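Local structure of possible TctC subunit of the Tripartite Tricarboxylate Transport(TTT) Family (Rhodopseudomonas palustris, 6HKE) at residues A[17-22]-A[48-53]; A[79-84]-A[233-238]; A[109-114]-A[190-195]. The protein probably captures malate and related C4-dicarboxylates in the periplasm for uptake by a tripartite tricarboxylate transporter, and holds either enantiomer of malate. The protein carries 2 engineered substitutions. One frame throughout, in Å; residues are numbered along the deposited sequence.

All three contacts reach one mixed, branched beta sheet. Contact 1 comes first along the chain and closes before contact 2 opens. It lies some 22 Å from contact 2 and 23 Å from contact 3, centre to centre. Strand 18-22 of contact 1 is the neighbour of strand 75-80, whose end enters contact 2. Contacts 2 and 3 are only about 9 Å apart between centres and they touch. Both segments of contact 3 fall between 79-84 and 233-238 in sequence. Strands 102-118 and 236-244 are paired, with Ala237 N bonded to Met111 O. Contacts 2 and 3 each supply one residue to the malate site, His80 and Gln192.

Contact 1 (A[17-22]-A[48-53]); sequences TVTVVV and PIEIEN
Val20 sits between two isoleucines of the neighbouring strand. Its CG2 lies 3.5 Å from Ile49 CG2. Its CG1 lies 4.0 Å from Ile51 CD1. A chi1 of 172° sends CG2 to Ile49 and CG1 to Ile51. Ile51 bends at its second torsion (chi2 -84°), which brings CD1 back toward Val20. Farther along the same face, Val22 CG2 touches Ile51 CG2 at 4.1 Å. Helix 29-45 packs on this face through Ala34, Thr38 and Met41.

Strands 18-22 and 49-53 run parallel and are joined by a regular ladder. The bonds alternate in direction: Glu50 N to Val18 O at 2.7 Å, Val20 N to Glu50 O at 2.8 Å, then Glu52 N to Val20 O and Val22 N to Glu52 O. Glu50 thus uses both its N and its O on this neighbour.

Thr19, Glu50 and Glu52 lie on the other face, beside the apolar Val21. Thr19 and Glu50 lie side by side, and Thr19 OG1 donates to Glu50 OE2 at 2.7 Å. The hydroxyl reaches the anti side of that oxygen, 31° out of the carboxylate plane. Thr17 CG2 leans on Glu50 CB at 3.5 Å. Back on the Val20 face, at its far end, Val22 CG1 comes within 3.6 Å of Asn53 ND2, but this amide nitrogen is bonded to Phe24 O and Asp31 OD1.

The chemistry is therefore largely split by face: Val22, Ile49 and Ile51 meet the helix of this beta-alpha-beta unit, with Asn53 the polar exception, while the threonine-glutamate pair lies on the reverse side.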
loop_
_atom_site.group_PDB
_atom_site.type_symbol
_atom_site.label_atom_id
_atom_site.label_comp_id
_atom_site.label_asym_id
_atom_site.label_seq_id
_atom_site.Cartn_x
_atom_site.Cartn_y
_atom_site.Cartn_z
ATOM N N THR A 17 -2.231 -4.460 -25.972
ATOM C CA THR A 17 -2.177 -4.846 -24.545
ATOM C C THR A 17 -1.724 -3.640 -23.723
ATOM O O THR A 17 -0.743 -2.989 -24.115
ATOM C CB THR A 17 -1.279 -6.067 -24.353
ATOM O OG1 THR A 17 -1.884 -7.109 -25.111
ATOM C CG2 THR A 17 -1.140 -6.484 -22.909
ATOM N N VAL A 18 -2.459 -3.311 -22.661
ATOM C CA VAL A 18 -2.053 -2.247 -21.704
ATOM C C VAL A 18 -1.150 -2.896 -20.651
ATOM O O VAL A 18 -1.514 -3.975 -20.152
ATOM C CB VAL A 18 -3.268 -1.554 -21.073
ATOM C CG1 VAL A 18 -2.842 -0.549 -20.013
ATOM C CG2 VAL A 18 -4.148 -0.905 -22.131
ATOM N N THR A 19 0.002 -2.284 -20.370
ATOM C CA THR A 19 0.916 -2.688 -19.277
ATOM C C THR A 19 0.585 -1.855 -18.031
ATOM O O THR A 19 0.571 -0.611 -18.102
ATOM C CB THR A 19 2.375 -2.601 -19.729
ATOM O OG1 THR A 19 2.529 -3.575 -20.765
ATOM C CG2 THR A 19 3.358 -2.881 -18.612
ATOM N N VAL A 20 0.255 -2.543 -16.939
ATOM C CA VAL A 20 0.081 -1.948 -15.591
ATOM C C VAL A 20 1.242 -2.493 -14.773
ATOM O O VAL A 20 1.337 -3.721 -14.584
ATOM C CB VAL A 20 -1.282 -2.277 -14.961
ATOM C CG1 VAL A 20 -1.343 -1.810 -13.512
ATOM C CG2 VAL A 20 -2.432 -1.695 -15.782
ATOM N N VAL A 21 2.122 -1.586 -14.397
ATOM C CA VAL A 21 3.362 -1.884 -13.656
ATOM C C VAL A 21 3.033 -1.794 -12.170
ATOM O O VAL A 21 2.399 -0.806 -11.768
ATOM C CB VAL A 21 4.473 -0.915 -14.088
ATOM C CG1 VAL A 21 5.761 -1.211 -13.345
ATOM C CG2 VAL A 21 4.706 -1.000 -15.583
ATOM N N VAL A 22 3.466 -2.806 -11.420
ATOM C CA VAL A 22 3.374 -2.919 -9.941
ATOM C C VAL A 22 4.797 -2.900 -9.383
ATOM O O VAL A 22 5.646 -3.666 -9.846
ATOM C CB VAL A 22 2.603 -4.196 -9.540
ATOM C CG1 VAL A 22 2.769 -4.509 -8.070
ATOM C CG2 VAL A 22 1.115 -4.095 -9.893
ATOM N N PRO A 48 -6.591 -6.811 -23.586
ATOM C CA PRO A 48 -6.128 -7.391 -22.335
ATOM C C PRO A 48 -5.176 -6.435 -21.591
ATOM O O PRO A 48 -4.609 -5.513 -22.194
ATOM C CB PRO A 48 -5.470 -8.693 -22.790
ATOM C CG PRO A 48 -4.976 -8.389 -24.167
ATOM C CD PRO A 48 -6.008 -7.460 -24.767
ATOM N N ILE A 49 -5.056 -6.636 -20.282
ATOM C CA ILE A 49 -4.134 -5.845 -19.431
ATOM C C ILE A 49 -3.073 -6.797 -18.895
ATOM O O ILE A 49 -3.430 -7.863 -18.383
ATOM C CB ILE A 49 -4.884 -5.085 -18.329
ATOM C CG1 ILE A 49 -5.798 -4.022 -18.944
ATOM C CG2 ILE A 49 -3.893 -4.476 -17.366
ATOM C CD1 ILE A 49 -6.799 -3.423 -17.994
ATOM N N GLU A 50 -1.814 -6.433 -19.095
ATOM C CA GLU A 50 -0.623 -7.205 -18.667
ATOM C C GLU A 50 -0.120 -6.570 -17.368
ATOM O O GLU A 50 0.008 -5.345 -17.334
ATOM C CB GLU A 50 0.390 -7.141 -19.811
ATOM C CG GLU A 50 1.696 -7.863 -19.583
ATOM C CD GLU A 50 2.762 -7.375 -20.554
ATOM O OE1 GLU A 50 3.187 -8.172 -21.422
ATOM O OE2 GLU A 50 3.148 -6.185 -20.452
ATOM N N ILE A 51 0.122 -7.365 -16.330
ATOM C CA ILE A 51 0.706 -6.873 -15.049
ATOM C C ILE A 51 2.206 -7.153 -15.097
ATOM O O ILE A 51 2.559 -8.289 -15.332
ATOM C CB ILE A 51 0.039 -7.528 -13.830
ATOM C CG1 ILE A 51 -1.426 -7.103 -13.695
ATOM C CG2 ILE A 51 0.839 -7.227 -12.567
ATOM C CD1 ILE A 51 -1.640 -5.768 -12.978
ATOM N N GLU A 52 3.037 -6.126 -14.933
ATOM C CA GLU A 52 4.515 -6.244 -14.874
ATOM C C GLU A 52 4.938 -5.855 -13.452
ATOM O O GLU A 52 4.590 -4.715 -13.001
ATOM C CB GLU A 52 5.140 -5.358 -15.952
ATOM C CG GLU A 52 6.568 -5.735 -16.288
ATOM C CD GLU A 52 7.328 -4.680 -17.071
ATOM O OE1 GLU A 52 8.557 -4.585 -16.889
ATOM O OE2 GLU A 52 6.691 -3.951 -17.858
ATOM N N ASN A 53 5.564 -6.790 -12.736
ATOM C CA ASN A 53 6.091 -6.566 -11.369
ATOM C C ASN A 53 7.529 -6.111 -11.567
ATOM O O ASN A 53 8.289 -6.844 -12.200
ATOM C CB ASN A 53 5.967 -7.796 -10.477
ATOM C CG ASN A 53 4.531 -8.221 -10.255
ATOM O OD1 ASN A 53 3.964 -8.979 -11.042
ATOM N ND2 ASN A 53 3.934 -7.740 -9.180
#

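Contact 2 (A[79-84]-A[233-238]); sequences GHLGTH and FQVGAW. With MLT (D-malate), chain D; LMR ((2S)-2-hydroxybutanedioic acid), chain E.
The malate pocket is walled here by His80, whose CB lies 3.1 Å from Trp238 O. The same carbonyl accepts Leu81 N, also at 3.1 Å, in a somewhat bent bond of 136°. With CG between its backbone N and carbonyl carbon (chi1 62°), His80 turns its ring away from strand 236-244 and into the site. There NE2 donates to O1A of (S)-malate at 2.8 Å. D-malate is modelled in the same place, and its bonds to this nitrogen are weak.

Behind the histidine, the Trp238 indole lies flat under the backbone. Leu81 N sits over the ring centre, and Leu81 CA makes a CH-pi contact 4.0 Å from the centroid of the six-membered ring. At the ring edge, CH2 comes 3.5 Å from His84 O. Trp238 NE1 is bonded to Glu297 OE2. A leucine in place of Trp238 would probably leave Glu297 without this partner and open a gap beneath the turn at Leu81. Leu81 CD1 reaches on to Val235 CG1 at 3.8 Å.

The malate-binding histidine is also tied to the start of helix 82-90. His80 N donates to Thr83 OG1, and Gly82 N donates to His80 ND1. With these bonds His80 and Thr83 form a capping box at the turn from strand to helix.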
loop_
_atom_site.group_PDB
_atom_site.type_symbol
_atom_site.label_atom_id
_atom_site.label_comp_id
_atom_site.label_asym_id
_atom_site.label_seq_id
_atom_site.Cartn_x
_atom_site.Cartn_y
_atom_site.Cartn_z
ATOM N N GLY A 79 0.414 3.094 -7.875
ATOM C CA GLY A 79 1.088 3.764 -6.762
ATOM C C GLY A 79 0.241 3.681 -5.510
ATOM O O GLY A 79 -0.947 3.332 -5.595
ATOM N N HIS A 80 0.818 4.005 -4.371
ATOM C CA HIS A 80 0.076 3.978 -3.095
ATOM C C HIS A 80 0.660 5.034 -2.158
ATOM O O HIS A 80 1.546 5.802 -2.601
ATOM C CB HIS A 80 0.042 2.548 -2.558
ATOM C CG HIS A 80 1.364 1.950 -2.229
ATOM N ND1 HIS A 80 2.458 2.708 -1.911
ATOM C CD2 HIS A 80 1.718 0.658 -2.068
ATOM C CE1 HIS A 80 3.465 1.910 -1.595
ATOM N NE2 HIS A 80 3.032 0.628 -1.689
ATOM N N LEU A 81 0.168 5.039 -0.926
ATOM C CA LEU A 81 0.541 6.010 0.124
ATOM C C LEU A 81 2.066 6.135 0.220
ATOM O O LEU A 81 2.513 7.232 0.567
ATOM C CB LEU A 81 -0.090 5.561 1.446
ATOM C CG LEU A 81 0.453 6.224 2.711
ATOM C CD1 LEU A 81 -0.626 6.291 3.780
ATOM C CD2 LEU A 81 1.654 5.452 3.240
ATOM N N GLY A 82 2.827 5.064 -0.051
ATOM C CA GLY A 82 4.303 5.088 -0.036
ATOM C C GLY A 82 4.889 5.717 -1.295
ATOM O O GLY A 82 5.533 6.767 -1.211
ATOM N N THR A 83 4.683 5.106 -2.457
ATOM C CA THR A 83 5.439 5.448 -3.685
ATOM C C THR A 83 5.059 6.856 -4.130
ATOM O O THR A 83 5.913 7.515 -4.744
ATOM C CB THR A 83 5.158 4.433 -4.786
ATOM O OG1 THR A 83 3.754 4.484 -5.042
ATOM C CG2 THR A 83 5.587 3.044 -4.384
ATOM N N HIS A 84 3.824 7.282 -3.828
ATOM C CA HIS A 84 3.232 8.537 -4.345
ATOM C C HIS A 84 2.792 9.436 -3.195
ATOM O O HIS A 84 1.870 10.247 -3.416
ATOM C CB HIS A 84 2.085 8.214 -5.300
ATOM C CG HIS A 84 2.576 7.748 -6.621
ATOM N ND1 HIS A 84 3.154 6.518 -6.788
ATOM C CD2 HIS A 84 2.617 8.370 -7.821
ATOM C CE1 HIS A 84 3.528 6.393 -8.050
ATOM N NE2 HIS A 84 3.205 7.526 -8.713
ATOM N N PHE A 233 -0.950 6.681 15.702
ATOM C CA PHE A 233 -0.660 5.591 14.737
ATOM C C PHE A 233 -1.913 5.319 13.898
ATOM O O PHE A 233 -2.634 4.378 14.218
ATOM C CB PHE A 233 -0.115 4.372 15.480
ATOM C CG PHE A 233 0.357 3.281 14.558
ATOM C CD1 PHE A 233 1.295 3.549 13.582
ATOM C CD2 PHE A 233 -0.157 2.001 14.653
ATOM C CE1 PHE A 233 1.713 2.550 12.720
ATOM C CE2 PHE A 233 0.278 0.997 13.804
ATOM C CZ PHE A 233 1.210 1.275 12.836
ATOM N N GLN A 234 -2.169 6.171 12.896
ATOM C CA GLN A 234 -3.279 6.046 11.908
ATOM C C GLN A 234 -2.699 6.161 10.499
ATOM O O GLN A 234 -2.197 7.216 10.142
ATOM C CB GLN A 234 -4.390 7.090 12.070
ATOM C CG GLN A 234 -4.894 7.209 13.501
ATOM C CD GLN A 234 -6.399 7.241 13.609
ATOM O OE1 GLN A 234 -7.090 7.791 12.746
ATOM N NE2 GLN A 234 -6.907 6.652 14.685
ATOM N N VAL A 235 -2.827 5.093 9.730
ATOM C CA VAL A 235 -2.329 5.003 8.339
ATOM C C VAL A 235 -3.474 4.422 7.508
ATOM O O VAL A 235 -3.873 3.252 7.738
ATOM C CB VAL A 235 -1.029 4.178 8.269
ATOM C CG1 VAL A 235 -0.504 4.090 6.851
ATOM C CG2 VAL A 235 0.049 4.734 9.188
ATOM N N GLY A 236 -4.055 5.256 6.650
ATOM C CA GLY A 236 -5.015 4.837 5.617
ATOM C C GLY A 236 -4.257 4.667 4.326
ATOM O O GLY A 236 -3.798 5.705 3.780
ATOM N N ALA A 237 -4.026 3.417 3.920
ATOM C CA ALA A 237 -3.219 3.081 2.735
ATOM C C ALA A 237 -4.126 3.096 1.513
ATOM O O ALA A 237 -4.844 2.124 1.285
ATOM C CB ALA A 237 -2.550 1.741 2.915
ATOM N N TRP A 238 -4.080 4.166 0.742
ATOM C CA TRP A 238 -4.767 4.248 -0.567
ATOM C C TRP A 238 -3.833 3.641 -1.606
ATOM O O TRP A 238 -2.585 3.727 -1.451
ATOM C CB TRP A 238 -5.170 5.685 -0.906
ATOM C CG TRP A 238 -4.077 6.691 -0.730
ATOM C CD1 TRP A 238 -3.824 7.450 0.375
ATOM C CD2 TRP A 238 -3.103 7.071 -1.716
ATOM N NE1 TRP A 238 -2.748 8.268 0.148
ATOM C CE2 TRP A 238 -2.287 8.058 -1.128
ATOM C CE3 TRP A 238 -2.836 6.665 -3.027
ATOM C CZ2 TRP A 238 -1.205 8.622 -1.799
ATOM C CZ3 TRP A 238 -1.798 7.255 -3.707
ATOM C CH2 TRP A 238 -0.988 8.219 -3.095
HETATM C C1 MLT D . 4.257 -1.732 0.502
HETATM O O1 MLT D . 4.159 -0.504 0.288
HETATM O O2 MLT D . 4.632 -2.153 1.620
HETATM C C2 MLT D . 3.956 -2.689 -0.629
HETATM O O3 MLT D . 2.709 -2.492 -1.327
HETATM C C3 MLT D . 3.844 -4.105 -0.148
HETATM C C4 MLT D . 3.599 -4.884 -1.414
HETATM O O4 MLT D . 2.658 -4.549 -2.184
HETATM O O5 MLT D . 4.398 -5.816 -1.640
HETATM C C1 LMR E . 4.253 -1.847 0.805
HETATM O O1A LMR E . 4.524 -0.888 0.065
HETATM O O1B LMR E . 4.486 -1.880 2.042
HETATM C C2 LMR E . 3.568 -3.063 0.161
HETATM O O2 LMR E . 2.426 -2.748 -0.628
HETATM C C3 LMR E . 4.515 -3.871 -0.731
HETATM C C4 LMR E . 3.657 -4.846 -1.518
HETATM O O4A LMR E . 3.808 -6.062 -1.292
HETATM O O4B LMR E . 2.809 -4.387 -2.322
#

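Contact 3 (A[109-114]-A[190-195]); sequences TEMPVL and CDQIVN. With MLT (D-malate), chain D; LMR ((2S)-2-hydroxybutanedioic acid), chain E.
Met111 reaches from strand 102-118 across to the turn where strand 188-192 becomes helix 193-201. Its CB touches Ile193 CG2 at 3.6 Å. CG stays near the same methyl, at 4.0 Å. SD touches both Val194 CG2, at 3.5 Å, and Gln192 CB, at 3.6 Å. The chain bends at its last torsion (chi3 82°), and this brings the terminal CE alongside the Val194 methyls, 3.6 Å from CG2. The thioether crosses both Gln192 and Val194 at about a right angle. It therefore meets residues on each side of the strand-to-helix junction.

Next to it the two backbones pair. Ile193 N, in the first turn of the helix, donates to Pro112 O at 3.1 Å. Leu114 and Asp191 form an antiparallel hydrogen-bonded pair, with Leu114 N to Asp191 O and the reverse bond from Asp191 N to Leu114 O. Val113 and Gln192 are the adjoining non-hydrogen-bonded pair. Val113 CG1 packs on Cys190 CB at 3.8 Å. Leu114 CD1 and the Pro112 ring cover Ile193.

Gln192 is the N-cap residue of the helix. Its side chain runs on extended past CG, and NE2 donates to the hydroxyl O2 of (S)-malate at 2.7 Å. The corresponding bond to D-malate, modelled in the same site, is weak. Asp191 points to the other face of the sheet, where its OD1 is bonded to Thr174 OG1. Thr174 in turn binds malate through its backbone N, which makes the aspartate a second-shell residue.

An amide that binds the ligand from the carboxyl end of a strand, just before a helix, fits the site of a periplasmic binding protein, where the substrate is gripped at such junctions.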
loop_
_atom_site.group_PDB
_atom_site.type_symbol
_atom_site.label_atom_id
_atom_site.label_comp_id
_atom_site.label_asym_id
_atom_site.label_seq_id
_atom_site.Cartn_x
_atom_site.Cartn_y
_atom_site.Cartn_z
ATOM N N THR A 109 -8.451 1.439 -4.330
ATOM C CA THR A 109 -8.878 0.991 -2.992
ATOM C C THR A 109 -8.192 1.827 -1.917
ATOM O O THR A 109 -7.270 2.626 -2.224
ATOM C CB THR A 109 -8.596 -0.504 -2.791
ATOM O OG1 THR A 109 -9.321 -0.913 -1.626
ATOM C CG2 THR A 109 -7.125 -0.837 -2.635
ATOM N N GLU A 110 -8.680 1.649 -0.698
ATOM C CA GLU A 110 -8.138 2.239 0.542
ATOM C C GLU A 110 -8.337 1.164 1.596
ATOM O O GLU A 110 -9.366 0.470 1.542
ATOM C CB GLU A 110 -8.855 3.546 0.894
ATOM C CG GLU A 110 -8.197 4.326 2.023
ATOM C CD GLU A 110 -8.424 5.831 1.960
ATOM O OE1 GLU A 110 -9.418 6.255 1.292
ATOM O OE2 GLU A 110 -7.592 6.580 2.558
ATOM N N MET A 111 -7.352 0.987 2.460
ATOM C CA MET A 111 -7.420 -0.036 3.517
ATOM C C MET A 111 -6.531 0.383 4.683
ATOM O O MET A 111 -5.517 1.066 4.507
ATOM C CB MET A 111 -6.954 -1.372 2.939
ATOM C CG MET A 111 -5.473 -1.407 2.621
ATOM S SD MET A 111 -5.045 -2.961 1.814
ATOM C CE MET A 111 -5.517 -2.637 0.118
ATOM N N PRO A 112 -6.879 -0.042 5.914
ATOM C CA PRO A 112 -5.992 0.161 7.050
ATOM C C PRO A 112 -4.745 -0.735 7.008
ATOM O O PRO A 112 -4.681 -1.735 6.290
ATOM C CB PRO A 112 -6.881 -0.143 8.251
ATOM C CG PRO A 112 -7.889 -1.134 7.709
ATOM C CD PRO A 112 -8.141 -0.700 6.281
ATOM N N VAL A 113 -3.769 -0.289 7.774
ATOM C CA VAL A 113 -2.485 -0.960 8.072
ATOM C C VAL A 113 -2.583 -1.542 9.486
ATOM O O VAL A 113 -3.172 -0.867 10.385
ATOM C CB VAL A 113 -1.345 0.064 7.970
ATOM C CG1 VAL A 113 -0.074 -0.408 8.656
ATOM C CG2 VAL A 113 -1.085 0.436 6.524
ATOM N N LEU A 114 -1.973 -2.715 9.668
ATOM C CA LEU A 114 -1.918 -3.496 10.922
ATOM C C LEU A 114 -0.467 -3.651 11.361
ATOM O O LEU A 114 0.385 -3.920 10.500
ATOM C CB LEU A 114 -2.505 -4.878 10.645
ATOM C CG LEU A 114 -4.021 -4.918 10.547
ATOM C CD1 LEU A 114 -4.495 -6.248 10.003
ATOM C CD2 LEU A 114 -4.630 -4.675 11.915
ATOM N N CYS A 190 4.564 -3.556 9.785
ATOM C CA CYS A 190 3.276 -2.872 9.543
ATOM C C CYS A 190 2.867 -3.258 8.138
ATOM O O CYS A 190 3.716 -3.098 7.257
ATOM C CB CYS A 190 3.404 -1.374 9.742
ATOM S SG CYS A 190 3.875 -0.995 11.446
ATOM N N ASP A 191 1.684 -3.859 7.970
ATOM C CA ASP A 191 1.246 -4.336 6.635
ATOM C C ASP A 191 -0.197 -3.890 6.350
ATOM O O ASP A 191 -0.976 -3.691 7.268
ATOM C CB ASP A 191 1.474 -5.841 6.526
ATOM C CG ASP A 191 1.561 -6.389 5.103
ATOM O OD1 ASP A 191 1.597 -5.583 4.153
ATOM O OD2 ASP A 191 1.583 -7.639 4.957
ATOM N N GLN A 192 -0.497 -3.733 5.071
ATOM C CA GLN A 192 -1.858 -3.546 4.527
ATOM C C GLN A 192 -2.716 -4.777 4.867
ATOM O O GLN A 192 -2.239 -5.928 4.765
ATOM C CB GLN A 192 -1.722 -3.259 3.030
ATOM C CG GLN A 192 -1.190 -1.857 2.763
ATOM C CD GLN A 192 -0.583 -1.715 1.397
ATOM O OE1 GLN A 192 -1.255 -1.287 0.459
ATOM N NE2 GLN A 192 0.677 -2.122 1.273
ATOM N N ILE A 193 -3.966 -4.527 5.247
ATOM C CA ILE A 193 -4.902 -5.558 5.760
ATOM C C ILE A 193 -5.085 -6.673 4.718
ATOM O O ILE A 193 -5.163 -7.836 5.152
ATOM C CB ILE A 193 -6.225 -4.890 6.203
ATOM C CG1 ILE A 193 -7.103 -5.859 6.991
ATOM C CG2 ILE A 193 -6.966 -4.289 5.030
ATOM C CD1 ILE A 193 -8.238 -5.191 7.716
ATOM N N VAL A 194 -5.160 -6.371 3.415
ATOM C CA VAL A 194 -5.385 -7.422 2.370
ATOM C C VAL A 194 -4.237 -8.432 2.385
ATOM O O VAL A 194 -4.492 -9.586 2.153
ATOM C CB VAL A 194 -5.599 -6.880 0.942
ATOM C CG1 VAL A 194 -6.867 -6.061 0.846
ATOM C CG2 VAL A 194 -4.411 -6.098 0.440
ATOM N N ASN A 195 -3.011 -8.022 2.664
ATOM C CA ASN A 195 -1.906 -9.000 2.799
ATOM C C ASN A 195 -2.042 -9.779 4.108
ATOM O O ASN A 195 -1.786 -10.996 4.089
ATOM C CB ASN A 195 -0.536 -8.337 2.780
ATOM C CG ASN A 195 0.538 -9.319 2.375
ATOM O OD1 ASN A 195 0.322 -10.142 1.485
ATOM N ND2 ASN A 195 1.691 -9.227 3.014
HETATM C C1 MLT D . 4.257 -1.732 0.502
HETATM O O1 MLT D . 4.159 -0.504 0.288
HETATM O O2 MLT D . 4.632 -2.153 1.620
HETATM C C2 MLT D . 3.956 -2.689 -0.629
HETATM O O3 MLT D . 2.709 -2.492 -1.327
HETATM C C3 MLT D . 3.844 -4.105 -0.148
HETATM C C4 MLT D . 3.599 -4.884 -1.414
HETATM O O4 MLT D . 2.658 -4.549 -2.184
HETATM O O5 MLT D . 4.398 -5.816 -1.640
HETATM C C1 LMR E . 4.253 -1.847 0.805
HETATM O O1A LMR E . 4.524 -0.888 0.065
HETATM O O1B LMR E . 4.486 -1.880 2.042
HETATM C C2 LMR E . 3.568 -3.063 0.161
HETATM O O2 LMR E . 2.426 -2.748 -0.628
HETATM C C3 LMR E . 4.515 -3.871 -0.731
HETATM C C4 LMR E . 3.657 -4.846 -1.518
HETATM O O4A LMR E . 3.808 -6.062 -1.292
HETATM O O4B LMR E . 2.809 -4.387 -2.322
#